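Ribosomal protein S2-related protein (Deinococcus radiodurans, PDB 2JH3) binds a 4Fe-4S cluster and probably acts as a sirohydrochlorin ferrochelatase or a related tetrapyrrole chelatase. Local coordinates at residues Glu43-Tyr48 with Leu59-Tyr64; Val143-Leu148 with Gln206-Pro211; Glu307-Leu312 with Gly354-Leu359; Cys425-Leu430 with Gly446-Ala451. All blocks are in the same frame, centred on the assembly; numbering follows the deposited sequence.

Contact 1 of 4, residues Glu43-Tyr48 with Leu59-Tyr64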
loop_
_atom_site.group_PDB
_atom_site.type_symbol
_atom_site.label_atom_id
_atom_site.label_comp_id
_atom_site.label_asym_id
_atom_site.label_seq_id
_atom_site.Cartn_x
_atom_site.Cartn_y
_atom_site.Cartn_z
ATOM N N GLU A 43 -8.938 2.025 -34.647
ATOM C CA GLU A 43 -8.482 1.673 -33.333
ATOM C C GLU A 43 -9.638 1.026 -32.553
ATOM O O GLU A 43 -10.825 1.229 -32.899
ATOM C CB GLU A 43 -7.947 2.903 -32.574
ATOM C CG GLU A 43 -9.017 3.793 -31.966
ATOM C CD GLU A 43 -8.446 4.928 -31.198
ATOM O OE1 GLU A 43 -7.259 4.843 -30.809
ATOM O OE2 GLU A 43 -9.165 5.912 -30.994
ATOM N N VAL A 44 -9.265 0.245 -31.535
ATOM C CA VAL A 44 -10.209 -0.413 -30.616
ATOM C C VAL A 44 -9.720 -0.144 -29.197
ATOM O O VAL A 44 -8.557 -0.433 -28.829
ATOM C CB VAL A 44 -10.340 -1.920 -30.890
ATOM C CG1 VAL A 44 -11.367 -2.550 -30.006
ATOM C CG2 VAL A 44 -10.669 -2.181 -32.365
ATOM N N LEU A 45 -10.567 0.512 -28.439
ATOM C CA LEU A 45 -10.249 0.887 -27.083
ATOM C C LEU A 45 -11.206 0.191 -26.098
ATOM O O LEU A 45 -12.277 -0.362 -26.500
ATOM C CB LEU A 45 -10.319 2.410 -26.957
ATOM C CG LEU A 45 -9.273 3.173 -27.827
ATOM C CD1 LEU A 45 -9.386 4.643 -27.548
ATOM C CD2 LEU A 45 -7.807 2.785 -27.632
ATOM N N GLU A 46 -10.833 0.256 -24.818
ATOM C CA GLU A 46 -11.601 -0.361 -23.740
ATOM C C GLU A 46 -11.998 0.653 -22.712
ATOM O O GLU A 46 -11.260 1.612 -22.420
ATOM C CB GLU A 46 -10.772 -1.416 -23.041
ATOM C CG GLU A 46 -10.411 -2.528 -23.933
ATOM C CD GLU A 46 -9.167 -3.289 -23.444
ATOM O OE1 GLU A 46 -9.042 -3.457 -22.220
ATOM O OE2 GLU A 46 -8.382 -3.772 -24.267
ATOM N N GLY A 47 -13.172 0.463 -22.135
ATOM C CA GLY A 47 -13.527 1.176 -20.931
ATOM C C GLY A 47 -14.332 0.307 -19.968
ATOM O O GLY A 47 -14.964 -0.686 -20.380
ATOM N N TYR A 48 -14.314 0.679 -18.689
ATOM C CA TYR A 48 -14.977 -0.152 -17.670
ATOM C C TYR A 48 -15.741 0.702 -16.691
ATOM O O TYR A 48 -15.388 1.835 -16.430
ATOM C CB TYR A 48 -13.972 -1.052 -16.922
ATOM C CG TYR A 48 -13.264 -1.985 -17.815
ATOM C CD1 TYR A 48 -12.078 -1.626 -18.368
ATOM C CD2 TYR A 48 -13.812 -3.237 -18.155
ATOM C CE1 TYR A 48 -11.416 -2.458 -19.280
ATOM C CE2 TYR A 48 -13.188 -4.059 -19.082
ATOM C CZ TYR A 48 -11.966 -3.668 -19.625
ATOM O OH TYR A 48 -11.303 -4.511 -20.512
ATOM N N LEU A 59 -13.419 8.493 -23.290
ATOM C CA LEU A 59 -13.618 9.313 -24.492
ATOM C C LEU A 59 -12.465 10.293 -24.763
ATOM O O LEU A 59 -12.180 10.647 -25.909
ATOM C CB LEU A 59 -14.957 10.056 -24.430
ATOM C CG LEU A 59 -16.179 9.157 -24.719
ATOM C CD1 LEU A 59 -17.469 9.977 -24.736
ATOM C CD2 LEU A 59 -15.990 8.419 -26.029
ATOM N N ARG A 60 -11.759 10.659 -23.701
ATOM C CA ARG A 60 -10.554 11.512 -23.802
ATOM C C ARG A 60 -9.369 10.720 -24.370
ATOM O O ARG A 60 -8.400 11.277 -24.828
ATOM C CB ARG A 60 -10.248 12.087 -22.393
ATOM C CG ARG A 60 -9.162 11.318 -21.703
ATOM C CD ARG A 60 -8.641 12.008 -20.444
ATOM N NE ARG A 60 -9.347 11.579 -19.238
ATOM C CZ ARG A 60 -10.206 12.327 -18.541
ATOM N NH1 ARG A 60 -10.468 13.576 -18.917
ATOM N NH2 ARG A 60 -10.779 11.817 -17.436
ATOM N N THR A 61 -9.454 9.392 -24.356
ATOM C CA THR A 61 -8.421 8.598 -24.917
ATOM C C THR A 61 -8.596 8.299 -26.407
ATOM O O THR A 61 -7.719 7.678 -26.987
ATOM C CB THR A 61 -8.220 7.281 -24.160
ATOM O OG1 THR A 61 -9.214 6.331 -24.507
ATOM C CG2 THR A 61 -8.216 7.507 -22.649
ATOM N N VAL A 62 -9.727 8.667 -27.011
ATOM C CA VAL A 62 -10.008 8.225 -28.383
ATOM C C VAL A 62 -9.341 9.182 -29.364
ATOM O O VAL A 62 -9.325 10.390 -29.156
ATOM C CB VAL A 62 -11.537 7.970 -28.687
ATOM C CG1 VAL A 62 -12.262 7.330 -27.511
ATOM C CG2 VAL A 62 -12.170 9.122 -29.067
ATOM N N ALA A 63 -8.741 8.595 -30.376
ATOM C CA ALA A 63 -7.881 9.254 -31.260
ATOM C C ALA A 63 -8.609 10.035 -32.344
ATOM O O ALA A 63 -8.060 11.027 -32.827
ATOM C CB ALA A 63 -6.906 8.250 -31.885
ATOM N N TYR A 64 -9.846 9.614 -32.653
ATOM C CA TYR A 64 -10.662 10.109 -33.798
ATOM C C TYR A 64 -11.948 10.755 -33.358
ATOM O O TYR A 64 -12.319 10.710 -32.187
ATOM C CB TYR A 64 -10.925 8.985 -34.785
ATOM C CG TYR A 64 -9.626 8.289 -35.119
ATOM C CD1 TYR A 64 -8.576 9.009 -35.651
ATOM C CD2 TYR A 64 -9.428 6.934 -34.848
ATOM C CE1 TYR A 64 -7.376 8.397 -35.922
ATOM C CE2 TYR A 64 -8.221 6.316 -35.097
ATOM C CZ TYR A 64 -7.211 7.067 -35.655
ATOM O OH TYR A 64 -5.997 6.502 -35.948
HETATM O O HOH W 1 -9.122 3.610 -23.257
#
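Glu43 reaches from strand 43-48 to the backbone of Ala63. Its CB points toward the loop 59-64, and CG is turned between the backbone N and the carbonyl carbon (chi1 79°), where it comes within 4.1 Å of CE2 of the Tyr64 ring. From there the chain runs extended, so that the carboxylate meets Ala63: OE1 lies 3.6 Å from Ala63 CB, while OE2 takes the N-H of Ala63 on its syn lone pair at 2.8 Å and an almost straight 173°. Strand 43-48 is an edge strand of the first chelatase-like (CbiX) sheet within this chain, paired with strand 5-10, and the loop leads on to strand 66-71 of the same sheet. Ser5 also bonds to OE2 and Arg365 of helix 361-371 forms a salt bridge with OE1, which suits a buried acid. An alanine here would probably leave the Ala63 N-H and Arg365 without their acceptor and charge partner. Further along, Leu45 CD1 packs against Val62 CG1 at 3.9 Å and slides past Thr61 OG1, which bonds to Val58 O. A water donates to both that hydroxyl and Glu46 O, joining strand and loop.

Contact 2 of 4, residues Val143-Leu148 with Gln206-Pro211; sequences VTLLLL and QAVLVP
Val143 and Val208 set their side chains at about a right angle, and CG1 of Val143 presses to 3.4 Å from CG1 of Val208, closer than two methyl groups normally come. Val208 CG1 lies between its own backbone N and carbonyl carbon (chi1 59°), which turns it back toward Val143. Leu145 runs aslant to the same valine, its CD2 4.1 Å from Val208 CG1 and also close to CG2 of Val210. Leu145, Leu147, Val208 and Val210 share one face of the sheet. On the other face, Leu209 sends CD1 between its neighbours, 3.7 Å from Leu146 CB and 4.0 Å from Leu148 CB, while CD2 of Leu146 reaches the small CB of Ala207. Branched aliphatic residues suit both faces because this pair of strands is buried.

Between these two faces the strands run parallel, 26° apart, in register from Thr144 with Ala207 to Leu148 with Pro211. Five backbone bonds alternate between them; Val210 N meets Leu146 O at 2.8 Å. Pro211, with no N-H to give, follows the last of these, from Leu148 N to Val210 O.

Strand 144-149 is central in the parallel sheet of the second chelatase-like unit, with strand 172-177 on its other flank. Helices 122-133 and 155-167 cover the face of Leu145 and Leu147, and helix 122-133 reaches Val208 and Val210 as well.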
loop_
_atom_site.group_PDB
_atom_site.type_symbol
_atom_site.label_atom_id
_atom_site.label_comp_id
_atom_site.label_asym_id
_atom_site.label_seq_id
_atom_site.Cartn_x
_atom_site.Cartn_y
_atom_site.Cartn_z
ATOM N N VAL A 143 -29.723 -33.381 -28.227
ATOM C CA VAL A 143 -29.345 -32.579 -27.056
ATOM C C VAL A 143 -30.331 -31.436 -26.713
ATOM O O VAL A 143 -30.760 -30.681 -27.587
ATOM C CB VAL A 143 -27.919 -32.031 -27.260
ATOM C CG1 VAL A 143 -27.400 -31.307 -26.018
ATOM C CG2 VAL A 143 -26.954 -33.180 -27.542
ATOM N N THR A 144 -30.753 -31.344 -25.444
ATOM C CA THR A 144 -31.488 -30.164 -24.971
ATOM C C THR A 144 -30.464 -29.118 -24.529
ATOM O O THR A 144 -29.454 -29.433 -23.856
ATOM C CB THR A 144 -32.501 -30.428 -23.798
ATOM O OG1 THR A 144 -33.391 -31.449 -24.171
ATOM C CG2 THR A 144 -33.338 -29.219 -23.492
ATOM N N LEU A 145 -30.766 -27.885 -24.964
ATOM C CA LEU A 145 -29.898 -26.710 -24.821
ATOM C C LEU A 145 -30.402 -25.980 -23.615
ATOM O O LEU A 145 -31.518 -25.530 -23.612
ATOM C CB LEU A 145 -30.083 -25.751 -26.003
ATOM C CG LEU A 145 -28.881 -24.842 -26.352
ATOM C CD1 LEU A 145 -29.335 -23.617 -27.012
ATOM C CD2 LEU A 145 -27.910 -24.580 -25.223
ATOM N N LEU A 146 -29.584 -25.881 -22.588
ATOM C CA LEU A 146 -29.971 -25.130 -21.408
ATOM C C LEU A 146 -29.152 -23.831 -21.359
ATOM O O LEU A 146 -27.948 -23.870 -21.471
ATOM C CB LEU A 146 -29.658 -25.964 -20.154
ATOM C CG LEU A 146 -30.697 -26.899 -19.523
ATOM C CD1 LEU A 146 -31.839 -27.232 -20.373
ATOM C CD2 LEU A 146 -29.966 -28.143 -18.998
ATOM N N LEU A 147 -29.830 -22.716 -21.098
ATOM C CA LEU A 147 -29.215 -21.384 -21.068
ATOM C C LEU A 147 -29.318 -20.850 -19.637
ATOM O O LEU A 147 -30.415 -20.619 -19.149
ATOM C CB LEU A 147 -29.950 -20.431 -22.024
ATOM C CG LEU A 147 -30.032 -20.924 -23.486
ATOM C CD1 LEU A 147 -30.790 -19.959 -24.353
ATOM C CD2 LEU A 147 -28.679 -21.182 -24.044
ATOM N N LEU A 148 -28.173 -20.634 -18.991
ATOM C CA LEU A 148 -28.132 -20.111 -17.624
ATOM C C LEU A 148 -28.146 -18.554 -17.556
ATOM O O LEU A 148 -27.273 -17.933 -18.082
ATOM C CB LEU A 148 -26.885 -20.644 -16.957
ATOM C CG LEU A 148 -26.677 -20.315 -15.492
ATOM C CD1 LEU A 148 -27.763 -20.964 -14.615
ATOM C CD2 LEU A 148 -25.307 -20.757 -15.109
ATOM N N GLN A 206 -29.982 -36.251 -23.559
ATOM C CA GLN A 206 -28.791 -35.460 -23.165
ATOM C C GLN A 206 -29.112 -33.972 -23.112
ATOM O O GLN A 206 -30.154 -33.518 -23.634
ATOM C CB GLN A 206 -27.647 -35.641 -24.118
ATOM C CG GLN A 206 -26.995 -36.963 -24.033
ATOM C CD GLN A 206 -25.584 -36.883 -24.553
ATOM O OE1 GLN A 206 -25.359 -36.457 -25.688
ATOM N NE2 GLN A 206 -24.616 -37.251 -23.708
ATOM N N ALA A 207 -28.211 -33.249 -22.440
ATOM C CA ALA A 207 -28.340 -31.796 -22.267
ATOM C C ALA A 207 -26.979 -31.121 -22.332
ATOM O O ALA A 207 -25.964 -31.717 -21.971
ATOM C CB ALA A 207 -29.027 -31.495 -20.930
ATOM N N VAL A 208 -26.977 -29.858 -22.789
ATOM C CA VAL A 208 -25.770 -28.989 -22.782
ATOM C C VAL A 208 -26.103 -27.597 -22.121
ATOM O O VAL A 208 -27.103 -26.944 -22.449
ATOM C CB VAL A 208 -25.126 -28.828 -24.193
ATOM C CG1 VAL A 208 -26.121 -28.233 -25.178
ATOM C CG2 VAL A 208 -23.775 -28.041 -24.104
ATOM N N LEU A 209 -25.288 -27.221 -21.149
ATOM C CA LEU A 209 -25.518 -25.984 -20.459
ATOM C C LEU A 209 -24.557 -24.909 -21.009
ATOM O O LEU A 209 -23.338 -25.077 -21.000
ATOM C CB LEU A 209 -25.327 -26.165 -18.967
ATOM C CG LEU A 209 -25.491 -24.925 -18.112
ATOM C CD1 LEU A 209 -26.939 -24.516 -18.021
ATOM C CD2 LEU A 209 -24.975 -25.204 -16.760
ATOM N N VAL A 210 -25.156 -23.841 -21.494
ATOM C CA VAL A 210 -24.424 -22.615 -21.860
ATOM C C VAL A 210 -24.831 -21.439 -20.942
ATOM O O VAL A 210 -25.935 -20.896 -21.019
ATOM C CB VAL A 210 -24.539 -22.281 -23.382
ATOM C CG1 VAL A 210 -23.852 -20.886 -23.754
ATOM C CG2 VAL A 210 -23.903 -23.396 -24.183
ATOM N N PRO A 211 -23.911 -21.046 -20.084
ATOM C CA PRO A 211 -24.013 -19.829 -19.330
ATOM C C PRO A 211 -24.018 -18.564 -20.186
ATOM O O PRO A 211 -23.034 -18.301 -20.946
ATOM C CB PRO A 211 -22.772 -19.872 -18.421
ATOM C CG PRO A 211 -22.364 -21.333 -18.410
ATOM C CD PRO A 211 -22.642 -21.742 -19.797
#

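Contact 3 of 4, residues Glu307-Leu312 with Gly354-Leu359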
loop_
_atom_site.group_PDB
_atom_site.type_symbol
_atom_site.label_atom_id
_atom_site.label_comp_id
_atom_site.label_asym_id
_atom_site.label_seq_id
_atom_site.Cartn_x
_atom_site.Cartn_y
_atom_site.Cartn_z
ATOM N N GLU A 307 11.967 0.640 -24.968
ATOM C CA GLU A 307 11.897 -0.317 -23.818
ATOM C C GLU A 307 11.197 0.346 -22.626
ATOM O O GLU A 307 11.447 1.521 -22.305
ATOM C CB GLU A 307 13.278 -0.779 -23.384
ATOM C CG GLU A 307 13.176 -1.979 -22.370
ATOM C CD GLU A 307 14.266 -2.069 -21.277
ATOM O OE1 GLU A 307 14.970 -3.112 -21.216
ATOM O OE2 GLU A 307 14.415 -1.130 -20.480
ATOM N N LEU A 308 10.259 -0.361 -22.015
ATOM C CA LEU A 308 9.683 0.044 -20.723
ATOM C C LEU A 308 10.030 -0.978 -19.620
ATOM O O LEU A 308 10.114 -2.214 -19.852
ATOM C CB LEU A 308 8.185 0.176 -20.882
ATOM C CG LEU A 308 7.596 1.232 -21.849
ATOM C CD1 LEU A 308 7.762 0.830 -23.357
ATOM C CD2 LEU A 308 6.243 1.391 -21.665
ATOM N N ARG A 309 10.272 -0.496 -18.410
ATOM C CA ARG A 309 10.452 -1.374 -17.242
ATOM C C ARG A 309 10.101 -0.553 -16.017
ATOM O O ARG A 309 9.916 0.660 -16.093
ATOM C CB ARG A 309 11.895 -1.918 -17.120
ATOM C CG ARG A 309 12.901 -0.886 -16.802
ATOM C CD ARG A 309 14.259 -1.465 -16.612
ATOM N NE ARG A 309 14.819 -2.227 -17.765
ATOM C CZ ARG A 309 15.914 -2.962 -17.669
ATOM N NH1 ARG A 309 16.599 -3.072 -16.544
ATOM N NH2 ARG A 309 16.377 -3.573 -18.704
ATOM N N HIS A 310 10.031 -1.212 -14.859
ATOM C CA HIS A 310 9.751 -0.490 -13.615
ATOM C C HIS A 310 11.002 0.332 -13.284
ATOM O O HIS A 310 12.113 -0.149 -13.401
ATOM C CB HIS A 310 9.436 -1.489 -12.524
ATOM C CG HIS A 310 8.757 -0.923 -11.337
ATOM N ND1 HIS A 310 9.369 -0.052 -10.477
ATOM C CD2 HIS A 310 7.561 -1.202 -10.796
ATOM C CE1 HIS A 310 8.549 0.205 -9.471
ATOM N NE2 HIS A 310 7.452 -0.475 -9.642
ATOM N N THR A 311 10.840 1.567 -12.803
ATOM C CA THR A 311 11.967 2.313 -12.341
ATOM C C THR A 311 12.831 1.643 -11.246
ATOM O O THR A 311 14.052 1.843 -11.225
ATOM C CB THR A 311 11.532 3.689 -11.888
ATOM O OG1 THR A 311 10.454 3.553 -10.997
ATOM C CG2 THR A 311 11.071 4.539 -13.036
ATOM N N LEU A 312 12.260 0.826 -10.368
ATOM C CA LEU A 312 13.016 0.076 -9.391
ATOM C C LEU A 312 13.952 -0.981 -10.030
ATOM O O LEU A 312 14.872 -1.467 -9.392
ATOM C CB LEU A 312 12.079 -0.636 -8.349
ATOM C CG LEU A 312 11.321 0.274 -7.326
ATOM C CD1 LEU A 312 10.327 -0.570 -6.534
ATOM C CD2 LEU A 312 12.273 0.951 -6.434
ATOM N N GLY A 354 9.824 -6.819 -12.256
ATOM C CA GLY A 354 10.225 -8.076 -12.884
ATOM C C GLY A 354 9.986 -8.290 -14.374
ATOM O O GLY A 354 10.320 -9.340 -14.923
ATOM N N TRP A 355 9.572 -7.234 -15.028
ATOM C CA TRP A 355 9.146 -7.272 -16.420
ATOM C C TRP A 355 9.868 -6.245 -17.274
ATOM O O TRP A 355 10.434 -5.266 -16.757
ATOM C CB TRP A 355 7.642 -7.089 -16.485
ATOM C CG TRP A 355 7.209 -5.738 -15.931
ATOM C CD1 TRP A 355 6.860 -5.485 -14.673
ATOM C CD2 TRP A 355 7.101 -4.481 -16.634
ATOM N NE1 TRP A 355 6.570 -4.195 -14.509
ATOM C CE2 TRP A 355 6.743 -3.528 -15.692
ATOM C CE3 TRP A 355 7.302 -4.082 -17.958
ATOM C CZ2 TRP A 355 6.523 -2.176 -16.027
ATOM C CZ3 TRP A 355 7.077 -2.759 -18.295
ATOM C CH2 TRP A 355 6.732 -1.818 -17.334
ATOM N N ARG A 356 9.901 -6.454 -18.591
ATOM C CA ARG A 356 10.327 -5.392 -19.549
ATOM C C ARG A 356 9.514 -5.462 -20.850
ATOM O O ARG A 356 9.265 -6.549 -21.359
ATOM C CB ARG A 356 11.832 -5.433 -19.864
ATOM C CG ARG A 356 12.305 -6.450 -20.825
ATOM C CD ARG A 356 13.770 -6.669 -20.844
ATOM N NE ARG A 356 14.447 -5.895 -21.899
ATOM C CZ ARG A 356 14.591 -6.275 -23.164
ATOM N NH1 ARG A 356 15.243 -5.497 -24.008
ATOM N NH2 ARG A 356 14.152 -7.455 -23.572
ATOM N N ALA A 357 9.043 -4.341 -21.349
ATOM C CA ALA A 357 8.290 -4.374 -22.566
ATOM C C ALA A 357 9.122 -3.784 -23.652
ATOM O O ALA A 357 9.664 -2.678 -23.479
ATOM C CB ALA A 357 6.983 -3.597 -22.452
ATOM N N VAL A 358 9.189 -4.453 -24.805
ATOM C CA VAL A 358 9.855 -3.863 -25.975
ATOM C C VAL A 358 8.824 -3.626 -27.041
ATOM O O VAL A 358 8.224 -4.565 -27.537
ATOM C CB VAL A 358 11.010 -4.739 -26.445
ATOM C CG1 VAL A 358 11.612 -4.219 -27.776
ATOM C CG2 VAL A 358 12.099 -4.767 -25.418
ATOM N N LEU A 359 8.529 -2.348 -27.327
ATOM C CA LEU A 359 7.439 -1.937 -28.222
ATOM C C LEU A 359 7.938 -1.131 -29.444
ATOM O O LEU A 359 8.859 -0.364 -29.359
ATOM C CB LEU A 359 6.396 -1.044 -27.491
ATOM C CG LEU A 359 5.699 -1.666 -26.295
ATOM C CD1 LEU A 359 4.664 -0.770 -25.674
ATOM C CD2 LEU A 359 5.075 -3.045 -26.586
HETATM O O HOH W 2 17.417 -3.757 -22.742
HETATM O O HOH W 3 10.119 -3.972 -14.529
#
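An antiparallel strand pair of the DR2241 stabilising domain carries a salt-bridge network on one face and an apolar patch on the other. Glu307 is the hub of the network: OE1 accepts Arg356 NE across the strands at 2.9 Å, on the anti side, with the carboxylate and that guanidinium turned 76° apart. Arg309 grips the same carboxylate side-on, NH2 to OE1 and NE to OE2. The acid lies between two arginines, with Arg309 NH2 4.4 Å from Arg356 NE, so its charge should offset theirs. A glutamine in its place would probably leave the two guanidinium groups without the negative charge that holds them close. Leu308 and Ala357 exchange a pair of backbone bonds, N to O at 2.8 Å each way. On their face Leu308 CB lies 4.1 Å from Trp355 CZ3. With CG between its backbone N and carbonyl carbon (chi1 62°), Trp355 turns one indole face to the backbone of Arg309 and His310, and Arg309 CA makes a CH-pi contact over its six-membered ring, 4.0 Å from the centroid. At Gly354 (phi 106°) a CB would jam against the preceding carbonyl O. Strand 297-302 flanks strand 305-310, strand 322-324 flanks 355-359, and helix 327-333 packs on Trp355 and Ala357.

Contact 4 of 4, residues Cys425-Leu430 with Gly446-Ala451. With SF4 (iron/sulfur cluster), chain E.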
loop_
_atom_site.group_PDB
_atom_site.type_symbol
_atom_site.label_atom_id
_atom_site.label_comp_id
_atom_site.label_asym_id
_atom_site.label_seq_id
_atom_site.Cartn_x
_atom_site.Cartn_y
_atom_site.Cartn_z
ATOM N N CYS A 425 -1.979 6.429 -4.178
ATOM C CA CYS A 425 -2.073 6.834 -5.556
ATOM C C CYS A 425 -0.950 7.786 -5.953
ATOM O O CYS A 425 -0.557 8.645 -5.153
ATOM C CB CYS A 425 -3.415 7.558 -5.761
ATOM S SG CYS A 425 -3.931 7.660 -7.497
ATOM N N LEU A 426 -0.461 7.700 -7.175
ATOM C CA LEU A 426 0.451 8.747 -7.734
ATOM C C LEU A 426 -0.158 10.139 -7.970
ATOM O O LEU A 426 0.529 11.188 -8.057
ATOM C CB LEU A 426 0.994 8.246 -9.053
ATOM C CG LEU A 426 2.323 7.428 -9.193
ATOM C CD1 LEU A 426 2.948 6.993 -7.976
ATOM C CD2 LEU A 426 2.333 6.352 -10.331
ATOM N N ARG A 427 -1.450 10.149 -8.196
ATOM C CA ARG A 427 -2.131 11.352 -8.643
ATOM C C ARG A 427 -2.352 12.341 -7.513
ATOM O O ARG A 427 -2.253 11.985 -6.309
ATOM C CB ARG A 427 -3.471 10.968 -9.280
ATOM C CG ARG A 427 -3.330 10.261 -10.579
ATOM C CD ARG A 427 -4.710 10.027 -11.163
ATOM N NE ARG A 427 -4.783 9.728 -12.620
ATOM C CZ ARG A 427 -5.215 8.622 -13.205
ATOM N NH1 ARG A 427 -5.373 8.597 -14.516
ATOM N NH2 ARG A 427 -5.632 7.584 -12.493
ATOM N N THR A 428 -2.598 13.592 -7.923
ATOM C CA THR A 428 -2.891 14.753 -7.057
ATOM C C THR A 428 -4.350 15.192 -7.328
ATOM O O THR A 428 -4.701 15.528 -8.452
ATOM C CB THR A 428 -1.936 15.958 -7.401
ATOM O OG1 THR A 428 -0.571 15.608 -7.081
ATOM C CG2 THR A 428 -2.266 17.191 -6.553
ATOM N N ARG A 429 -5.168 15.133 -6.275
ATOM C CA ARG A 429 -6.642 15.406 -6.343
ATOM C C ARG A 429 -6.976 16.850 -6.538
ATOM O O ARG A 429 -7.278 17.585 -5.615
ATOM C CB ARG A 429 -7.367 14.753 -5.156
ATOM C CG ARG A 429 -6.884 15.119 -3.784
ATOM C CD ARG A 429 -7.517 14.166 -2.770
ATOM N NE ARG A 429 -7.177 14.425 -1.357
ATOM C CZ ARG A 429 -6.077 13.968 -0.768
ATOM N NH1 ARG A 429 -5.887 14.191 0.519
ATOM N NH2 ARG A 429 -5.164 13.252 -1.442
ATOM N N LEU A 430 -6.977 17.258 -7.793
ATOM C CA LEU A 430 -7.317 18.613 -8.192
ATOM C C LEU A 430 -8.732 19.015 -7.746
ATOM O O LEU A 430 -9.020 20.182 -7.433
ATOM C CB LEU A 430 -7.264 18.689 -9.691
ATOM C CG LEU A 430 -6.032 19.252 -10.397
ATOM C CD1 LEU A 430 -4.710 19.209 -9.645
ATOM C CD2 LEU A 430 -6.001 18.765 -11.830
ATOM N N GLY A 446 6.421 11.594 -10.662
ATOM C CA GLY A 446 5.248 11.508 -9.855
ATOM C C GLY A 446 4.261 12.638 -9.929
ATOM O O GLY A 446 3.369 12.679 -9.099
ATOM N N GLY A 447 4.324 13.498 -10.952
ATOM C CA GLY A 447 3.340 14.581 -11.088
ATOM C C GLY A 447 2.256 14.191 -12.038
ATOM O O GLY A 447 2.438 14.294 -13.231
ATOM N N LEU A 448 1.142 13.665 -11.500
ATOM C CA LEU A 448 0.030 13.251 -12.321
ATOM C C LEU A 448 -1.248 13.834 -11.772
ATOM O O LEU A 448 -1.469 13.745 -10.601
ATOM C CB LEU A 448 -0.083 11.735 -12.290
ATOM C CG LEU A 448 0.955 10.807 -12.917
ATOM C CD1 LEU A 448 2.218 10.767 -12.183
ATOM C CD2 LEU A 448 0.423 9.432 -12.886
ATOM N N PRO A 449 -2.055 14.458 -12.598
ATOM C CA PRO A 449 -3.361 14.938 -12.036
ATOM C C PRO A 449 -4.484 13.939 -11.887
ATOM O O PRO A 449 -4.617 12.987 -12.665
ATOM C CB PRO A 449 -3.770 16.017 -13.028
ATOM C CG PRO A 449 -3.115 15.613 -14.358
ATOM C CD PRO A 449 -1.856 14.871 -14.014
ATOM N N CYS A 450 -5.324 14.172 -10.878
ATOM C CA CYS A 450 -6.568 13.454 -10.657
ATOM C C CYS A 450 -7.700 14.468 -10.841
ATOM O O CYS A 450 -7.770 15.476 -10.096
ATOM C CB CYS A 450 -6.695 12.809 -9.283
ATOM S SG CYS A 450 -8.306 11.990 -9.119
ATOM N N ALA A 451 -8.554 14.225 -11.860
ATOM C CA ALA A 451 -9.559 15.189 -12.236
ATOM C C ALA A 451 -10.904 14.882 -11.577
ATOM O O ALA A 451 -11.846 15.695 -11.682
ATOM C CB ALA A 451 -9.703 15.221 -13.799
HETATM FE FE1 SF4 E . -7.906 10.235 -7.747
HETATM FE FE2 SF4 E . -8.691 7.749 -6.990
HETATM FE FE3 SF4 E . -6.066 8.368 -7.193
HETATM FE FE4 SF4 E . -7.558 9.425 -5.161
HETATM S S1 SF4 E . -7.074 7.171 -5.469
HETATM S S2 SF4 E . -6.064 10.593 -6.472
HETATM S S3 SF4 E . -9.588 9.765 -6.235
HETATM S S4 SF4 E . -7.537 8.220 -8.954
HETATM O O HOH W 4 0.943 13.810 -8.535
HETATM O O HOH W 5 -3.652 11.458 -14.491
#
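Thr428 is bonded through both its N and its O to strand 448-450: its N gives to Leu448 O at 2.9 Å, and its O accepts from Cys450 N at 2.8 Å. Leu430 N then gives to Cys450 O, and the segments pair as short parallel strands. Pro449 falls between the bonding positions; its missing N-H is not one that this pairing uses.

Side-chain polar contacts gather at Arg427. Its chain is extended from CG to NE and runs across the second strand, past Pro449 O; NE makes a weak, bent bond to that oxygen, and a water accepting from NE at 2.8 Å donates back to it. The guanidinium end is held by a salt bridge from NH2 to Glu52. Another water accepts from Leu448 N and lies within hydrogen-bonding distance of Leu426 O, Gly446 O and Thr428 OG1.

Apolar contacts lie at both ends: Leu426 CB meets Leu448 CD2, and Leu430 lies beside Pro449, pointing the same way, with CD2 3.7 Å from the proline CB.

The cluster joins the segments through metal bonds. Both cysteines hold SG anti to the backbone N (chi1 178° in Cys450), and Cys450 SG binds iron FE1 while Cys425 SG binds iron FE3, each at 2.3 Å. Arg427 N donates to Cys425 SG at 3.6 Å, an N-H to thiolate bond of the kind common around iron-sulfur clusters. Cys425 and Cys450, with Cys422 and Cys454, form the four-cysteine site of a 4Fe-4S cluster.

How the contacts relate
The four contacts follow one another along the chain in numerical order, each closing before the next opens, and each belongs to a different part of the protein. Contacts 1 and 2 lie in the two chelatase-like sheets, their centres about 36 Å apart. Contact 3 lies in the stabilising domain and contact 4 in the cluster-binding domain; both also touch the second subunit. Contacts 1 and 4 come within about 5 Å at their nearest atoms, and helix 375-383 touches side chains of both, whereas contacts 2 and 4 lie on opposite sides of the chain's centre, about 49 Å between centres. The first chelatase-like unit, the added domains and the dimer interface are therefore grouped together, with the second unit set apart.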